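Local coordinates for uncharacterized protein (Thermanaerovibrio acidaminovorans, PDB 3QOO) that is of unknown function but has a hot-dog fold and resembles fluoroacetyl-CoA-specific thioesterases, so it may act on acyl-CoA thioesters, at residues Arg16-Val22 / Gly82-Thr88. Numbering follows the deposited sequence. Where two conformers were deposited one is given.
Sequences RRMVKKV and GDDVTFT
Phe87 and Lys20 lie side by side on the inner face of two antiparallel strands. Ring atom CE2 of Phe87 is 3.8 Å from Lys20 CB. The ring also packs on Thr47 and Leu51 of helix 41-56. Lys20 bends early, about CB-CG (chi2 70°), and its chain leads away from the strand pair; its NZ forms a salt bridge with Asp26. Just past the strand, Val22 CG2 meets Val85 CG2 at 3.8 Å. This is the hot-dog arrangement: a curved antiparallel sheet wrapped around one long helix. Strand 15-21, outermost within the chain, pairs with strand 84-95. Its backbone bonds include Phe87 N to Met18 O (2.8 Å) and Val85 N to Lys20 O. Val22 exchanges two more with the 82-83 turn.

The other face, with Arg17, Val19 and Lys21, is looser and more exposed. Lys21 curls at chi3 and chi4, which turns NZ back onto the Asp84 carboxylate. Lys21 NZ meets Asp84 OD2 on its syn lone pair at 2.8 Å; the bond to OD1 is weak. A water links the same NZ to Gly82 O. Arg17 NE donates to Thr88 OG1 at 2.8 Å, a bent bond (141°), while Thr86 CG2 sits over one guanidinium face, toward the rim.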
loop_
_atom_site.group_PDB
_atom_site.type_symbol
_atom_site.label_atom_id
_atom_site.label_comp_id
_atom_site.label_asym_id
_atom_site.label_seq_id
_atom_site.Cartn_x
_atom_site.Cartn_y
_atom_site.Cartn_z
ATOM N N ARG A 16 -14.822 -11.602 3.648
ATOM C CA ARG A 16 -15.254 -10.778 4.759
ATOM C C ARG A 16 -15.379 -9.338 4.284
ATOM O O ARG A 16 -14.761 -8.915 3.285
ATOM C CB ARG A 16 -14.283 -10.891 5.944
ATOM C CG ARG A 16 -14.262 -12.288 6.593
ATOM C CD ARG A 16 -13.335 -12.303 7.809
ATOM N NE ARG A 16 -14.026 -11.737 8.960
ATOM C CZ ARG A 16 -14.714 -12.445 9.858
ATOM N NH1 ARG A 16 -14.793 -13.776 9.773
ATOM N NH2 ARG A 16 -15.332 -11.820 10.857
ATOM N N ARG A 17 -16.174 -8.578 5.028
ATOM C CA ARG A 17 -16.409 -7.181 4.751
ATOM C C ARG A 17 -16.211 -6.369 5.971
ATOM O O ARG A 17 -16.469 -6.838 7.081
ATOM C CB ARG A 17 -17.821 -6.968 4.278
ATOM C CG ARG A 17 -18.073 -7.235 2.891
ATOM C CD ARG A 17 -19.446 -6.770 2.502
ATOM N NE ARG A 17 -19.568 -6.720 1.091
ATOM C CZ ARG A 17 -20.649 -6.366 0.434
ATOM N NH1 ARG A 17 -21.773 -6.093 1.088
ATOM N NH2 ARG A 17 -20.607 -6.338 -0.896
HETATM N N MSE A 18 -15.846 -5.110 5.777
HETATM C CA MSE A 18 -15.994 -4.112 6.821
HETATM C C MSE A 18 -16.219 -2.749 6.221
HETATM O O MSE A 18 -15.886 -2.513 5.068
HETATM C CB MSE A 18 -14.785 -4.110 7.748
HETATM C CG MSE A 18 -13.533 -3.674 7.091
HETATM SE SE MSE A 18 -11.953 -3.604 8.245
HETATM C CE MSE A 18 -12.405 -2.043 9.169
ATOM N N VAL A 19 -16.743 -1.858 7.041
ATOM C CA VAL A 19 -17.003 -0.484 6.679
ATOM C C VAL A 19 -16.021 0.400 7.420
ATOM O O VAL A 19 -15.826 0.282 8.630
ATOM C CB VAL A 19 -18.451 -0.030 6.959
ATOM C CG1 VAL A 19 -18.690 1.387 6.442
ATOM C CG2 VAL A 19 -19.429 -1.034 6.377
ATOM N N LYS A 20 -15.360 1.257 6.653
ATOM C CA LYS A 20 -14.321 2.108 7.158
ATOM C C LYS A 20 -14.736 3.549 6.906
ATOM O O LYS A 20 -14.961 3.903 5.748
ATOM C CB LYS A 20 -13.041 1.747 6.385
ATOM C CG LYS A 20 -11.910 2.654 6.484
ATOM C CD LYS A 20 -11.266 2.667 7.816
ATOM C CE LYS A 20 -10.109 3.649 7.785
ATOM N NZ LYS A 20 -9.429 3.801 9.110
ATOM N N LYS A 21 -14.783 4.382 7.946
ATOM C CA LYS A 21 -15.048 5.811 7.778
ATOM C C LYS A 21 -13.734 6.531 7.455
ATOM O O LYS A 21 -12.703 6.329 8.113
ATOM C CB LYS A 21 -15.677 6.450 9.029
ATOM C CG LYS A 21 -16.333 7.793 8.671
ATOM C CD LYS A 21 -17.165 8.366 9.733
ATOM C CE LYS A 21 -18.276 7.466 10.075
ATOM N NZ LYS A 21 -19.461 7.603 9.199
ATOM N N VAL A 22 -13.757 7.379 6.449
ATOM C CA VAL A 22 -12.530 8.084 6.058
ATOM C C VAL A 22 -12.279 9.208 7.049
ATOM O O VAL A 22 -13.076 10.144 7.173
ATOM C CB VAL A 22 -12.584 8.600 4.616
ATOM C CG1 VAL A 22 -11.293 9.329 4.266
ATOM C CG2 VAL A 22 -12.894 7.475 3.630
ATOM N N GLY A 82 -15.082 11.601 5.693
ATOM C CA GLY A 82 -16.459 11.424 6.180
ATOM C C GLY A 82 -17.239 10.384 5.389
ATOM O O GLY A 82 -18.348 10.005 5.789
ATOM N N ASP A 83 -16.687 9.920 4.273
ATOM C CA ASP A 83 -17.287 8.823 3.513
ATOM C C ASP A 83 -17.182 7.539 4.285
ATOM O O ASP A 83 -16.277 7.375 5.066
ATOM C CB ASP A 83 -16.494 8.661 2.227
ATOM C CG ASP A 83 -17.188 7.865 1.145
ATOM O OD1 ASP A 83 -18.421 7.636 1.191
ATOM O OD2 ASP A 83 -16.474 7.529 0.163
ATOM N N ASP A 84 -18.149 6.651 4.086
ATOM C CA ASP A 84 -18.085 5.281 4.587
ATOM C C ASP A 84 -17.813 4.378 3.427
ATOM O O ASP A 84 -18.606 4.284 2.484
ATOM C CB ASP A 84 -19.363 4.895 5.304
ATOM C CG ASP A 84 -19.423 5.533 6.637
ATOM O OD1 ASP A 84 -18.549 5.226 7.460
ATOM O OD2 ASP A 84 -20.323 6.333 6.862
ATOM N N VAL A 85 -16.679 3.718 3.483
ATOM C CA VAL A 85 -16.205 2.824 2.438
ATOM C C VAL A 85 -16.327 1.369 2.867
ATOM O O VAL A 85 -15.761 0.977 3.886
ATOM C CB VAL A 85 -14.730 3.148 2.051
ATOM C CG1 VAL A 85 -14.282 2.271 0.920
ATOM C CG2 VAL A 85 -14.592 4.624 1.681
ATOM N N THR A 86 -17.101 0.607 2.097
ATOM C CA THR A 86 -17.251 -0.825 2.351
ATOM C C THR A 86 -16.160 -1.580 1.588
ATOM O O THR A 86 -16.086 -1.504 0.363
ATOM C CB THR A 86 -18.634 -1.315 1.940
ATOM O OG1 THR A 86 -19.592 -0.579 2.687
ATOM C CG2 THR A 86 -18.816 -2.802 2.155
ATOM N N PHE A 87 -15.332 -2.306 2.325
ATOM C CA PHE A 87 -14.303 -3.166 1.773
ATOM C C PHE A 87 -14.770 -4.596 1.775
ATOM O O PHE A 87 -15.277 -5.088 2.797
ATOM C CB PHE A 87 -13.024 -3.080 2.595
ATOM C CG PHE A 87 -12.255 -1.809 2.461
ATOM C CD1 PHE A 87 -11.038 -1.801 1.802
ATOM C CD2 PHE A 87 -12.704 -0.636 3.034
ATOM C CE1 PHE A 87 -10.274 -0.638 1.724
ATOM C CE2 PHE A 87 -11.939 0.531 2.904
ATOM C CZ PHE A 87 -10.738 0.529 2.256
ATOM N N THR A 88 -14.575 -5.264 0.635
ATOM C CA THR A 88 -14.853 -6.690 0.503
ATOM C C THR A 88 -13.565 -7.355 0.049
ATOM O O THR A 88 -13.009 -6.963 -0.991
ATOM C CB THR A 88 -15.954 -6.967 -0.524
ATOM O OG1 THR A 88 -17.113 -6.207 -0.192
ATOM C CG2 THR A 88 -16.308 -8.461 -0.526
HETATM O O HOH W 1 -19.599 10.064 8.117
#